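Local coordinates for protein aminotransferase, class III (Thermomicrobium roseum, PDB 6IO1) that acts as a thermostable (S)-enantioselective omega-transaminase, probably moving amino groups between substrates with pyridoxal 5'-phosphate as its cofactor, at residues B[26-29]-B[30-34]; B[45-48]-B[49-53]; B[72-75]-B[76-79]; B[343-346]-B[347-350]; B[392-395]-B[396-400]. All coordinates share one frame; numbering follows the deposited sequence.

In the fold
All five contacts are local, and they follow one another along a single class-III aminotransferase chain. Contact 1 closes helix 26-32 and contact 2 turns the hairpin of strands 44-47 and 52-55; their nearest atoms are about 7 Å apart. Contact 5, leading into helix 400-410, also comes within about 7 Å of contact 1. Contacts 3 and 4 approach to about 9 Å: L72 of contact 3 packs on helix 328-344, whose end is contact 4. Contacts 3 and 5 lie on opposite sides of the chain's centre, about 46 Å between centres. Contacts 1 and 3 pack on the second subunit, K399 of contact 5 reaches it by a long, weak ion pair, and no residue of the five lines the pyridoxamine phosphate pocket.

Contact 1 (B[26-29]-B[30-34]); sequences LYQL and RREGP
The carbonyl oxygen of Q28 takes two backbone amides in the last turn of helix 26-32: N of E32 bonds O of Q28 at 2.9 Å, and N of R31 adds a weak, bent bond to the same oxygen. Q28 and E32 are joined a second time through their side chains. NE2 of Q28 gives an almost straight bond (169°) to OE1 of E32, 3.0 Å away; the oxygen lies in the amide plane, whereas the nitrogen stands above the plane of the carboxylate. Y27 and R31 form a cation-pi stack. The guanidinium lies nearly flat on one face of the ring, CZ of R31 3.5 Å from the ring centroid and the planes 15° apart. A bend at chi2 of R31 (145°) carries the group back along the helix, and NH1 bonds O of Y27 at 3.1 Å. An alanine in place of Y27 would leave the guanidinium with the carbonyl bond but no ring beneath it, and is likely to set it free to turn. Beyond G33, whose positive phi ends the helix, CD1 of L29 touches CB of P34 at 3.9 Å. R30 points its charge away from this turn, its NH1 forming a salt bridge with E309 of the second subunit. The R31 cation beside O of Y27 probably eases the partial negative charge on that oxygen, while the amide-carboxylate bond of Q28 and E32 ties down the last turn.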
loop_
_atom_site.group_PDB
_atom_site.type_symbol
_atom_site.label_atom_id
_atom_site.label_comp_id
_atom_site.label_asym_id
_atom_site.label_seq_id
_atom_site.Cartn_x
_atom_site.Cartn_y
_atom_site.Cartn_z
ATOM N N LEU B 26 21.810 0.375 5.596
ATOM C CA LEU B 26 22.322 0.933 4.348
ATOM C C LEU B 26 23.835 1.106 4.408
ATOM O O LEU B 26 24.537 0.884 3.411
ATOM C CB LEU B 26 21.629 2.263 4.059
ATOM C CG LEU B 26 20.099 2.179 4.059
ATOM C CD1 LEU B 26 19.465 3.557 3.943
ATOM C CD2 LEU B 26 19.614 1.266 2.943
ATOM N N TYR B 27 24.352 1.485 5.579
ATOM C CA TYR B 27 25.793 1.601 5.770
ATOM C C TYR B 27 26.474 0.262 5.520
ATOM O O TYR B 27 27.489 0.188 4.817
ATOM C CB TYR B 27 26.074 2.111 7.187
ATOM C CG TYR B 27 27.532 2.217 7.589
ATOM C CD1 TYR B 27 28.240 1.103 8.027
ATOM C CD2 TYR B 27 28.188 3.441 7.569
ATOM C CE1 TYR B 27 29.566 1.201 8.406
ATOM C CE2 TYR B 27 29.513 3.548 7.950
ATOM C CZ TYR B 27 30.196 2.425 8.367
ATOM O OH TYR B 27 31.516 2.527 8.745
ATOM N N GLN B 28 25.920 -0.812 6.087
ATOM C CA GLN B 28 26.451 -2.148 5.835
ATOM C C GLN B 28 26.249 -2.565 4.383
ATOM O O GLN B 28 27.122 -3.213 3.793
ATOM C CB GLN B 28 25.796 -3.158 6.777
ATOM C CG GLN B 28 26.116 -4.608 6.449
ATOM C CD GLN B 28 25.486 -5.579 7.424
ATOM O OE1 GLN B 28 24.803 -5.178 8.365
ATOM N NE2 GLN B 28 25.712 -6.870 7.202
ATOM N N LEU B 29 25.096 -2.223 3.798
ATOM C CA LEU B 29 24.810 -2.634 2.427
ATOM C C LEU B 29 25.824 -2.057 1.449
ATOM O O LEU B 29 26.273 -2.752 0.530
ATOM C CB LEU B 29 23.398 -2.212 2.026
ATOM C CG LEU B 29 23.082 -2.462 0.549
ATOM C CD1 LEU B 29 22.380 -3.800 0.358
ATOM C CD2 LEU B 29 22.268 -1.320 -0.040
ATOM N N ARG B 30 26.195 -0.788 1.627
ATOM C CA ARG B 30 27.152 -0.176 0.710
ATOM C C ARG B 30 28.502 -0.881 0.766
ATOM O O ARG B 30 29.194 -0.996 -0.253
ATOM C CB ARG B 30 27.301 1.313 1.022
ATOM C CG ARG B 30 26.059 2.118 0.687
ATOM C CD ARG B 30 26.352 3.600 0.556
ATOM N NE ARG B 30 25.248 4.302 -0.093
ATOM C CZ ARG B 30 25.278 5.581 -0.453
ATOM N NH1 ARG B 30 26.355 6.316 -0.212
ATOM N NH2 ARG B 30 24.224 6.130 -1.042
ATOM N N ARG B 31 28.895 -1.359 1.948
ATOM C CA ARG B 31 30.183 -2.028 2.096
ATOM C C ARG B 31 30.149 -3.478 1.620
ATOM O O ARG B 31 31.119 -3.955 1.022
ATOM C CB ARG B 31 30.648 -1.940 3.550
ATOM C CG ARG B 31 31.231 -0.580 3.883
ATOM C CD ARG B 31 30.933 -0.134 5.302
ATOM N NE ARG B 31 31.471 1.201 5.551
ATOM C CZ ARG B 31 30.884 2.330 5.161
ATOM N NH1 ARG B 31 29.725 2.290 4.515
ATOM N NH2 ARG B 31 31.449 3.500 5.425
ATOM N N GLU B 32 29.055 -4.200 1.877
ATOM C CA GLU B 32 29.001 -5.627 1.587
ATOM C C GLU B 32 28.147 -5.996 0.381
ATOM O O GLU B 32 28.365 -7.062 -0.200
ATOM C CB GLU B 32 28.480 -6.402 2.805
ATOM C CG GLU B 32 29.207 -6.085 4.099
ATOM C CD GLU B 32 28.619 -6.815 5.289
ATOM O OE1 GLU B 32 27.688 -7.625 5.091
ATOM O OE2 GLU B 32 29.086 -6.580 6.423
ATOM N N GLY B 33 27.192 -5.157 -0.007
ATOM C CA GLY B 33 26.333 -5.469 -1.124
ATOM C C GLY B 33 25.169 -6.343 -0.707
ATOM O O GLY B 33 25.098 -6.824 0.429
ATOM N N PRO B 34 24.232 -6.566 -1.619
ATOM C CA PRO B 34 23.042 -7.353 -1.298
ATOM C C PRO B 34 23.232 -8.838 -1.594
ATOM O O PRO B 34 24.217 -9.263 -2.200
ATOM C CB PRO B 34 21.993 -6.751 -2.236
ATOM C CG PRO B 34 22.788 -6.468 -3.469
ATOM C CD PRO B 34 24.155 -6.009 -2.982
#

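Contact 2 (B[45-48]-B[49-53]); sequences VWDA and EGKRY
D47 and Y53 meet in the tightly packed part of the contact, where OH of Y53 donates to OD2 of D47 at 2.7 Å, arriving on the anti side of the carboxylate and somewhat out of its plane. The other oxygen turns to the backbone: N of K51 lies 2.8 Å from OD1 of D47, and N of E49 adds a weak bond to it. CG of D47 stands between its own backbone N and carbonyl carbon (chi1 68°), which folds the carboxylate over the turn. CB of Y53 closes on CG2 of V45 at 3.8 Å, and both residues rest on I414 of strand 413-418. The whole is a beta hairpin closed by a type I turn from D47 to G50 with a G1 beta bulge: N of G50 bonds O of D47 at 3.1 Å and N of D47 bonds O of K51 at 2.9 Å, G50 having positive phi. The face bearing W46 and R52 is the solvent side, with R52 exposed and W46 only partly buried. There CG of R52 sits over the five-membered ring of W46, 3.7 Å from its centroid, in a CH-pi contact. The guanidinium runs on past this ring and makes a cation-pi contact with W44.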
loop_
_atom_site.group_PDB
_atom_site.type_symbol
_atom_site.label_atom_id
_atom_site.label_comp_id
_atom_site.label_asym_id
_atom_site.label_seq_id
_atom_site.Cartn_x
_atom_site.Cartn_y
_atom_site.Cartn_z
ATOM N N VAL B 45 15.504 -21.414 -2.995
ATOM C CA VAL B 45 15.828 -20.246 -3.800
ATOM C C VAL B 45 17.305 -20.326 -4.161
ATOM O O VAL B 45 18.087 -21.031 -3.522
ATOM C CB VAL B 45 15.522 -18.913 -3.078
ATOM C CG1 VAL B 45 14.020 -18.726 -2.910
ATOM C CG2 VAL B 45 16.226 -18.864 -1.731
ATOM N N TRP B 46 17.675 -19.636 -5.231
ATOM C CA TRP B 46 19.059 -19.605 -5.686
ATOM C C TRP B 46 19.507 -18.162 -5.848
ATOM O O TRP B 46 18.741 -17.317 -6.320
ATOM C CB TRP B 46 19.231 -20.364 -7.006
ATOM C CG TRP B 46 19.135 -21.855 -6.861
ATOM C CD1 TRP B 46 20.171 -22.737 -6.757
ATOM C CD2 TRP B 46 17.936 -22.636 -6.806
ATOM N NE1 TRP B 46 19.691 -24.020 -6.641
ATOM C CE2 TRP B 46 18.321 -23.985 -6.668
ATOM C CE3 TRP B 46 16.573 -22.327 -6.861
ATOM C CZ2 TRP B 46 17.394 -25.021 -6.583
ATOM C CZ3 TRP B 46 15.654 -23.357 -6.775
ATOM C CH2 TRP B 46 16.068 -24.688 -6.639
ATOM N N ASP B 47 20.748 -17.877 -5.458
ATOM C CA ASP B 47 21.259 -16.525 -5.604
ATOM C C ASP B 47 21.890 -16.345 -6.984
ATOM O O ASP B 47 21.938 -17.267 -7.802
ATOM C CB ASP B 47 22.224 -16.174 -4.463
ATOM C CG ASP B 47 23.535 -16.956 -4.502
ATOM O OD1 ASP B 47 23.842 -17.635 -5.504
ATOM O OD2 ASP B 47 24.279 -16.877 -3.502
ATOM N N ALA B 48 22.384 -15.132 -7.247
ATOM C CA ALA B 48 22.927 -14.809 -8.562
ATOM C C ALA B 48 24.161 -15.632 -8.907
ATOM O O ALA B 48 24.473 -15.791 -10.093
ATOM C CB ALA B 48 23.257 -13.318 -8.638
ATOM N N GLU B 49 24.864 -16.160 -7.910
ATOM C CA GLU B 49 26.064 -16.952 -8.141
ATOM C C GLU B 49 25.786 -18.450 -8.196
ATOM O O GLU B 49 26.732 -19.238 -8.302
ATOM C CB GLU B 49 27.108 -16.642 -7.063
ATOM C CG GLU B 49 27.683 -15.234 -7.170
ATOM C CD GLU B 49 28.605 -14.884 -6.022
ATOM O OE1 GLU B 49 29.570 -15.636 -5.778
ATOM O OE2 GLU B 49 28.367 -13.849 -5.366
ATOM N N GLY B 50 24.519 -18.861 -8.128
ATOM C CA GLY B 50 24.136 -20.255 -8.235
ATOM C C GLY B 50 24.038 -21.006 -6.928
ATOM O O GLY B 50 23.707 -22.199 -6.938
ATOM N N LYS B 51 24.315 -20.353 -5.809
ATOM C CA LYS B 51 24.207 -21.001 -4.514
ATOM C C LYS B 51 22.741 -21.195 -4.127
ATOM O O LYS B 51 21.899 -20.329 -4.374
ATOM C CB LYS B 51 24.945 -20.165 -3.474
ATOM C CG LYS B 51 24.805 -20.680 -2.074
ATOM C CD LYS B 51 25.861 -20.099 -1.177
ATOM C CE LYS B 51 25.707 -20.645 0.211
ATOM N NZ LYS B 51 26.848 -20.244 1.081
ATOM N N ARG B 52 22.438 -22.338 -3.514
ATOM C CA ARG B 52 21.073 -22.677 -3.129
ATOM C C ARG B 52 20.850 -22.407 -1.646
ATOM O O ARG B 52 21.740 -22.626 -0.820
ATOM C CB ARG B 52 20.756 -24.142 -3.444
ATOM C CG ARG B 52 19.278 -24.485 -3.332
ATOM C CD ARG B 52 19.041 -25.984 -3.359
ATOM N NE ARG B 52 19.617 -26.652 -2.196
ATOM C CZ ARG B 52 19.471 -27.946 -1.934
ATOM N NH1 ARG B 52 18.772 -28.716 -2.756
ATOM N NH2 ARG B 52 20.030 -28.473 -0.852
ATOM N N TYR B 53 19.649 -21.931 -1.322
ATOM C CA TYR B 53 19.238 -21.624 0.037
ATOM C C TYR B 53 17.842 -22.179 0.260
ATOM O O TYR B 53 17.039 -22.279 -0.673
ATOM C CB TYR B 53 19.213 -20.114 0.318
ATOM C CG TYR B 53 20.489 -19.367 0.013
ATOM C CD1 TYR B 53 20.809 -18.995 -1.286
ATOM C CD2 TYR B 53 21.362 -19.006 1.031
ATOM C CE1 TYR B 53 21.970 -18.300 -1.565
ATOM C CE2 TYR B 53 22.524 -18.312 0.763
ATOM C CZ TYR B 53 22.823 -17.962 -0.537
ATOM O OH TYR B 53 23.981 -17.269 -0.807
#

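Contact 3 (B[72-75]-B[76-79]); sequences LAEA and AREQ
E74 and R77 form a two-pronged salt bridge on helix 70-82, gripped side-on. NE of R77 donates to OE1 of E74 at 3.0 Å, and NH2 of R77 donates to OE2 of E74 at 2.9 Å in a nearly straight line (176°). Both oxygens lie close to the guanidinium plane. The carboxylate, turned 30° from that plane, takes NE from above its own plane and NH2 on the syn side. Bends at chi2 and chi3 (61°) of R77 turn its guanidinium edge toward the glutamate three residues earlier. The remaining nitrogen, NH1, pairs with E81, so the guanidinium is held by two carboxylates. E78 has R82 as its salt-bridge partner, and NE2 of Q79 donates to the carbonyl of V83. The backbone is satisfied in the regular helical way, with N of A76 2.9 Å from O of L72 and N of Q79 3.0 Å from O of A75. A73 and A76 pack against M80 of the second subunit, and R77 meets its counterpart R77 of that subunit. With OE2 of E74 only 4.1 Å from OE1 of E78, two like charges crowd together; R77 and R82 probably offset much of that cost.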
loop_
_atom_site.group_PDB
_atom_site.type_symbol
_atom_site.label_atom_id
_atom_site.label_comp_id
_atom_site.label_asym_id
_atom_site.label_seq_id
_atom_site.Cartn_x
_atom_site.Cartn_y
_atom_site.Cartn_z
ATOM N N LEU B 72 -0.473 -20.198 -10.830
ATOM C CA LEU B 72 -0.660 -18.789 -10.501
ATOM C C LEU B 72 -0.140 -17.894 -11.620
ATOM O O LEU B 72 -0.752 -16.865 -11.938
ATOM C CB LEU B 72 0.032 -18.467 -9.174
ATOM C CG LEU B 72 -0.757 -18.717 -7.881
ATOM C CD1 LEU B 72 -1.327 -20.130 -7.810
ATOM C CD2 LEU B 72 0.103 -18.442 -6.661
ATOM N N ALA B 73 0.984 -18.276 -12.233
ATOM C CA ALA B 73 1.502 -17.524 -13.370
ATOM C C ALA B 73 0.512 -17.527 -14.527
ATOM O O ALA B 73 0.305 -16.499 -15.183
ATOM C CB ALA B 73 2.848 -18.099 -13.812
ATOM N N GLU B 74 -0.108 -18.680 -14.797
ATOM C CA GLU B 74 -1.089 -18.761 -15.874
ATOM C C GLU B 74 -2.328 -17.934 -15.561
ATOM O O GLU B 74 -2.888 -17.282 -16.450
ATOM C CB GLU B 74 -1.470 -20.222 -16.128
ATOM C CG GLU B 74 -2.762 -20.405 -16.914
ATOM C CD GLU B 74 -2.675 -19.885 -18.340
ATOM O OE1 GLU B 74 -1.552 -19.634 -18.827
ATOM O OE2 GLU B 74 -3.738 -19.721 -18.975
ATOM N N ALA B 75 -2.766 -17.942 -14.301
ATOM C CA ALA B 75 -3.898 -17.106 -13.916
ATOM C C ALA B 75 -3.582 -15.633 -14.137
ATOM O O ALA B 75 -4.400 -14.885 -14.693
ATOM C CB ALA B 75 -4.277 -17.361 -12.458
ATOM N N ALA B 76 -2.389 -15.202 -13.716
ATOM C CA ALA B 76 -1.988 -13.814 -13.915
ATOM C C ALA B 76 -1.919 -13.462 -15.396
ATOM O O ALA B 76 -2.385 -12.397 -15.806
ATOM C CB ALA B 76 -0.643 -13.551 -13.241
ATOM N N ARG B 77 -1.338 -14.345 -16.213
ATOM C CA ARG B 77 -1.232 -14.079 -17.645
ATOM C C ARG B 77 -2.611 -13.945 -18.282
ATOM O O ARG B 77 -2.876 -12.999 -19.037
ATOM C CB ARG B 77 -0.431 -15.195 -18.318
ATOM C CG ARG B 77 -0.196 -15.001 -19.805
ATOM C CD ARG B 77 -0.145 -16.339 -20.531
ATOM N NE ARG B 77 -1.395 -17.085 -20.404
ATOM C CZ ARG B 77 -2.485 -16.844 -21.125
ATOM N NH1 ARG B 77 -2.474 -15.889 -22.045
ATOM N NH2 ARG B 77 -3.579 -17.570 -20.942
ATOM N N GLU B 78 -3.509 -14.886 -17.973
ATOM C CA GLU B 78 -4.860 -14.854 -18.520
ATOM C C GLU B 78 -5.575 -13.566 -18.136
ATOM O O GLU B 78 -6.161 -12.885 -18.990
ATOM C CB GLU B 78 -5.639 -16.073 -18.026
ATOM C CG GLU B 78 -6.986 -16.293 -18.692
ATOM C CD GLU B 78 -7.863 -17.249 -17.906
ATOM O OE1 GLU B 78 -7.444 -18.406 -17.699
ATOM O OE2 GLU B 78 -8.968 -16.843 -17.494
ATOM N N GLN B 79 -5.537 -13.215 -16.847
ATOM C CA GLN B 79 -6.234 -12.013 -16.407
ATOM C C GLN B 79 -5.618 -10.761 -17.014
ATOM O O GLN B 79 -6.342 -9.848 -17.410
ATOM C CB GLN B 79 -6.251 -11.923 -14.882
ATOM C CG GLN B 79 -7.162 -10.817 -14.361
ATOM C CD GLN B 79 -8.580 -10.925 -14.899
ATOM O OE1 GLN B 79 -9.141 -12.018 -14.987
ATOM N NE2 GLN B 79 -9.162 -9.790 -15.270
#

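Contact 4 (B[343-346]-B[347-350]); sequences AERL and WENA
At the Schellman motif that ends helix 328-344, R345 as the C-prime residue packs on W347 and E348 of the first turn of helix 346-361. Its positive phi allows N of R345 and N of L346 to turn back to the carbonyls of L342 and L341. CA of R345 sits squarely over the six-membered ring of W347, 3.8 Å from its centroid. A bend at chi3 of R345 (82°) then brings the guanidinium to the rim of the indole, where CZ2 of W347 stands 3.2 Å from CZ of R345, under the centre of the guanidinium face. The two planes are 82° apart, a T-shaped meeting. NE of R345 makes a salt bridge to OE2 of E348 at 3.1 Å. One water accepts from NH1 of R345 and, at 2.8 Å, from NE1 of W347, and donates to OE2 of E348. An alanine at W347 would take away NE1 and the ring edge, and the guanidinium and the water would probably be less firmly placed. N of E348 bonds O of R345 at 2.9 Å, starting the new helix at once. Such a positive-phi residue between two helices is typical of a Schellman C-cap that runs directly into the next helix.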
loop_
_atom_site.group_PDB
_atom_site.type_symbol
_atom_site.label_atom_id
_atom_site.label_comp_id
_atom_site.label_asym_id
_atom_site.label_seq_id
_atom_site.Cartn_x
_atom_site.Cartn_y
_atom_site.Cartn_z
ATOM N N ALA B 343 -7.240 -27.290 -1.720
ATOM C CA ALA B 343 -7.155 -28.639 -2.272
ATOM C C ALA B 343 -6.058 -29.448 -1.592
ATOM O O ALA B 343 -6.250 -30.628 -1.276
ATOM C CB ALA B 343 -6.919 -28.575 -3.781
ATOM N N GLU B 344 -4.905 -28.831 -1.351
ATOM C CA GLU B 344 -3.807 -29.519 -0.693
ATOM C C GLU B 344 -3.908 -29.462 0.824
ATOM O O GLU B 344 -3.115 -30.119 1.505
ATOM C CB GLU B 344 -2.469 -28.933 -1.159
ATOM C CG GLU B 344 -2.254 -29.070 -2.661
ATOM C CD GLU B 344 -0.890 -28.585 -3.115
ATOM O OE1 GLU B 344 -0.076 -28.196 -2.252
ATOM O OE2 GLU B 344 -0.635 -28.593 -4.338
ATOM N N ARG B 345 -4.876 -28.717 1.355
ATOM C CA ARG B 345 -5.130 -28.636 2.792
ATOM C C ARG B 345 -3.843 -28.331 3.560
ATOM O O ARG B 345 -3.474 -29.012 4.521
ATOM C CB ARG B 345 -5.796 -29.925 3.278
ATOM C CG ARG B 345 -7.174 -30.159 2.653
ATOM C CD ARG B 345 -7.855 -31.365 3.254
ATOM N NE ARG B 345 -8.496 -30.984 4.505
ATOM C CZ ARG B 345 -9.583 -30.218 4.604
ATOM N NH1 ARG B 345 -10.057 -29.930 5.801
ATOM N NH2 ARG B 345 -10.201 -29.763 3.522
ATOM N N LEU B 346 -3.177 -27.256 3.126
ATOM C CA LEU B 346 -1.824 -26.860 3.610
ATOM C C LEU B 346 -1.816 -26.594 5.118
ATOM O O LEU B 346 -0.728 -26.687 5.718
ATOM C CB LEU B 346 -1.324 -25.650 2.814
ATOM C CG LEU B 346 -0.996 -25.931 1.348
ATOM C CD1 LEU B 346 -0.339 -24.724 0.697
ATOM C CD2 LEU B 346 -0.104 -27.156 1.219
ATOM N N TRP B 347 -2.962 -26.242 5.699
ATOM C CA TRP B 347 -3.001 -25.990 7.163
ATOM C C TRP B 347 -2.577 -27.265 7.903
ATOM O O TRP B 347 -1.985 -27.141 8.992
ATOM C CB TRP B 347 -4.376 -25.482 7.615
ATOM C CG TRP B 347 -5.518 -26.351 7.188
ATOM C CD1 TRP B 347 -6.017 -27.438 7.846
ATOM C CD2 TRP B 347 -6.314 -26.203 6.000
ATOM N NE1 TRP B 347 -7.064 -27.977 7.150
ATOM C CE2 TRP B 347 -7.271 -27.240 6.013
ATOM C CE3 TRP B 347 -6.313 -25.300 4.931
ATOM C CZ2 TRP B 347 -8.213 -27.395 4.997
ATOM C CZ3 TRP B 347 -7.244 -25.455 3.928
ATOM C CH2 TRP B 347 -8.179 -26.488 3.963
ATOM N N GLU B 348 -2.926 -28.439 7.362
ATOM C CA GLU B 348 -2.583 -29.702 8.008
ATOM C C GLU B 348 -1.074 -29.917 8.018
ATOM O O GLU B 348 -0.488 -30.268 9.053
ATOM C CB GLU B 348 -3.283 -30.859 7.294
ATOM C CG GLU B 348 -4.798 -30.833 7.392
ATOM C CD GLU B 348 -5.442 -32.010 6.688
ATOM O OE1 GLU B 348 -4.706 -32.812 6.075
ATOM O OE2 GLU B 348 -6.683 -32.135 6.747
ATOM N N ASN B 349 -0.427 -29.725 6.865
ATOM C CA ASN B 349 1.027 -29.828 6.824
ATOM C C ASN B 349 1.678 -28.740 7.658
ATOM O O ASN B 349 2.739 -28.964 8.239
ATOM C CB ASN B 349 1.542 -29.766 5.388
ATOM C CG ASN B 349 3.002 -30.170 5.282
ATOM O OD1 ASN B 349 3.361 -31.318 5.546
ATOM N ND2 ASN B 349 3.855 -29.221 4.909
ATOM N N ALA B 350 1.067 -27.557 7.724
ATOM C CA ALA B 350 1.596 -26.515 8.592
ATOM C C ALA B 350 1.598 -26.975 10.041
ATOM O O ALA B 350 2.607 -26.840 10.738
ATOM C CB ALA B 350 0.784 -25.231 8.436
HETATM O O HOH W 1 -1.167 -30.715 3.843
HETATM O O HOH W 2 -8.296 -30.308 8.041
#

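Contact 5 (B[392-395]-B[396-400]); sequences EKFP and PEFKL
The side chain of F398 meets O of P395 with its CB and F394 with one side of its ring. CB of F398 lies 3.7 Å from the carbonyl O of P395. With CG anti to the backbone N (chi1 -173°), the ring is then carried alongside F394: CG of F398 is 4.0 Å from CD2 of F394, CD2 of F398 closes to 3.7 Å from that same atom, and CE2 of F398 passes it at 3.9 Å. CD2 of F394 therefore sits over one face of the F398 ring, toward its rim. The two rings form an offset stack, centroids 4.8 Å apart and planes inclined at 26°, with both side chains pointing the same way. CD1 of L400 meets the edge of the F398 ring in its plane, while CD2 of L400 approaches CD1 of F394. Across the turn, N of F398 makes a weak bond to O of P395 at 3.4 Å, next to a sound one from N of K399 to O of P396, and a water bridges the turn, donating to O of P395 and accepting from N of L400 at 2.8 Å. On the exposed side E397 bends back at chi2 and lays its carboxylate group against CB of P395. K399, with positive phi, takes the N-cap position, so this turn leads straight into helix 400-410, from which K403 reaches F398 by a cation-pi contact. F394, F398 and L400 all pack on L450 near the end of helix 432-450, and F394 and L400 also rest on V384 of strand 379-384.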
loop_
_atom_site.group_PDB
_atom_site.type_symbol
_atom_site.label_atom_id
_atom_site.label_comp_id
_atom_site.label_asym_id
_atom_site.label_seq_id
_atom_site.Cartn_x
_atom_site.Cartn_y
_atom_site.Cartn_z
ATOM N N GLU B 392 19.895 -12.430 30.059
ATOM C CA GLU B 392 20.385 -11.161 29.460
ATOM C C GLU B 392 20.607 -11.304 27.948
ATOM O O GLU B 392 21.221 -12.297 27.516
ATOM C CB GLU B 392 21.675 -10.719 30.152
ATOM C CG GLU B 392 22.783 -11.754 30.083
ATOM C CD GLU B 392 24.110 -11.296 30.661
ATOM O OE1 GLU B 392 24.955 -12.164 30.957
ATOM O OE2 GLU B 392 24.297 -10.072 30.811
ATOM N N LYS B 393 20.140 -10.298 27.204
ATOM C CA LYS B 393 20.295 -10.136 25.775
ATOM C C LYS B 393 21.738 -9.756 25.477
ATOM O O LYS B 393 22.418 -9.126 26.289
ATOM C CB LYS B 393 19.284 -9.071 25.334
ATOM C CG LYS B 393 17.985 -9.695 24.890
ATOM C CD LYS B 393 16.957 -8.701 24.515
ATOM C CE LYS B 393 15.879 -9.532 23.956
ATOM N NZ LYS B 393 15.252 -10.475 24.793
ATOM N N PHE B 394 22.216 -10.159 24.311
ATOM C CA PHE B 394 23.561 -9.765 23.929
ATOM C C PHE B 394 23.577 -8.255 23.657
ATOM O O PHE B 394 22.618 -7.716 23.090
ATOM C CB PHE B 394 24.012 -10.569 22.701
ATOM C CG PHE B 394 24.584 -11.934 23.013
ATOM C CD1 PHE B 394 23.766 -13.050 23.066
ATOM C CD2 PHE B 394 25.950 -12.107 23.207
ATOM C CE1 PHE B 394 24.288 -14.306 23.332
ATOM C CE2 PHE B 394 26.478 -13.362 23.474
ATOM C CZ PHE B 394 25.644 -14.461 23.537
ATOM N N PRO B 395 24.643 -7.548 24.032
ATOM C CA PRO B 395 24.678 -6.079 23.844
ATOM C C PRO B 395 24.755 -5.716 22.372
ATOM O O PRO B 395 25.078 -6.570 21.535
ATOM C CB PRO B 395 25.957 -5.661 24.584
ATOM C CG PRO B 395 26.777 -6.906 24.696
ATOM C CD PRO B 395 25.781 -8.021 24.835
ATOM N N PRO B 396 24.446 -4.469 22.004
ATOM C CA PRO B 396 24.492 -4.113 20.573
ATOM C C PRO B 396 25.858 -4.294 19.919
ATOM O O PRO B 396 25.921 -4.624 18.728
ATOM C CB PRO B 396 24.044 -2.641 20.567
ATOM C CG PRO B 396 23.241 -2.477 21.823
ATOM C CD PRO B 396 23.918 -3.365 22.831
ATOM N N GLU B 397 26.953 -4.068 20.656
ATOM C CA GLU B 397 28.296 -4.105 20.068
ATOM C C GLU B 397 28.687 -5.485 19.538
ATOM O O GLU B 397 29.514 -5.588 18.629
ATOM C CB GLU B 397 29.321 -3.633 21.101
ATOM C CG GLU B 397 29.074 -4.126 22.525
ATOM C CD GLU B 397 28.147 -3.219 23.317
ATOM O OE1 GLU B 397 28.365 -3.064 24.536
ATOM O OE2 GLU B 397 27.195 -2.666 22.724
ATOM N N PHE B 398 28.127 -6.551 20.105
ATOM C CA PHE B 398 28.390 -7.909 19.631
ATOM C C PHE B 398 27.787 -8.143 18.250
ATOM O O PHE B 398 28.261 -9.015 17.512
ATOM C CB PHE B 398 27.880 -8.906 20.673
ATOM C CG PHE B 398 28.227 -10.341 20.409
ATOM C CD1 PHE B 398 29.453 -10.863 20.771
ATOM C CD2 PHE B 398 27.278 -11.185 19.861
ATOM C CE1 PHE B 398 29.750 -12.200 20.547
ATOM C CE2 PHE B 398 27.563 -12.520 19.627
ATOM C CZ PHE B 398 28.804 -13.033 19.971
ATOM N N LYS B 399 26.741 -7.395 17.896
ATOM C CA LYS B 399 26.086 -7.505 16.591
ATOM C C LYS B 399 25.603 -8.932 16.332
ATOM O O LYS B 399 25.960 -9.563 15.334
ATOM C CB LYS B 399 27.011 -7.027 15.467
ATOM C CG LYS B 399 27.388 -5.560 15.556
ATOM C CD LYS B 399 28.436 -5.205 14.518
ATOM C CE LYS B 399 28.760 -3.722 14.546
ATOM N NZ LYS B 399 27.524 -2.893 14.480
ATOM N N LEU B 400 24.805 -9.455 17.267
ATOM C CA LEU B 400 24.321 -10.828 17.143
ATOM C C LEU B 400 23.494 -11.016 15.877
ATOM O O LEU B 400 23.609 -12.045 15.202
ATOM C CB LEU B 400 23.505 -11.217 18.376
ATOM C CG LEU B 400 22.938 -12.640 18.365
ATOM C CD1 LEU B 400 24.017 -13.655 18.716
ATOM C CD2 LEU B 400 21.757 -12.759 19.315
HETATM O O HOH W 3 23.720 -7.949 19.390
#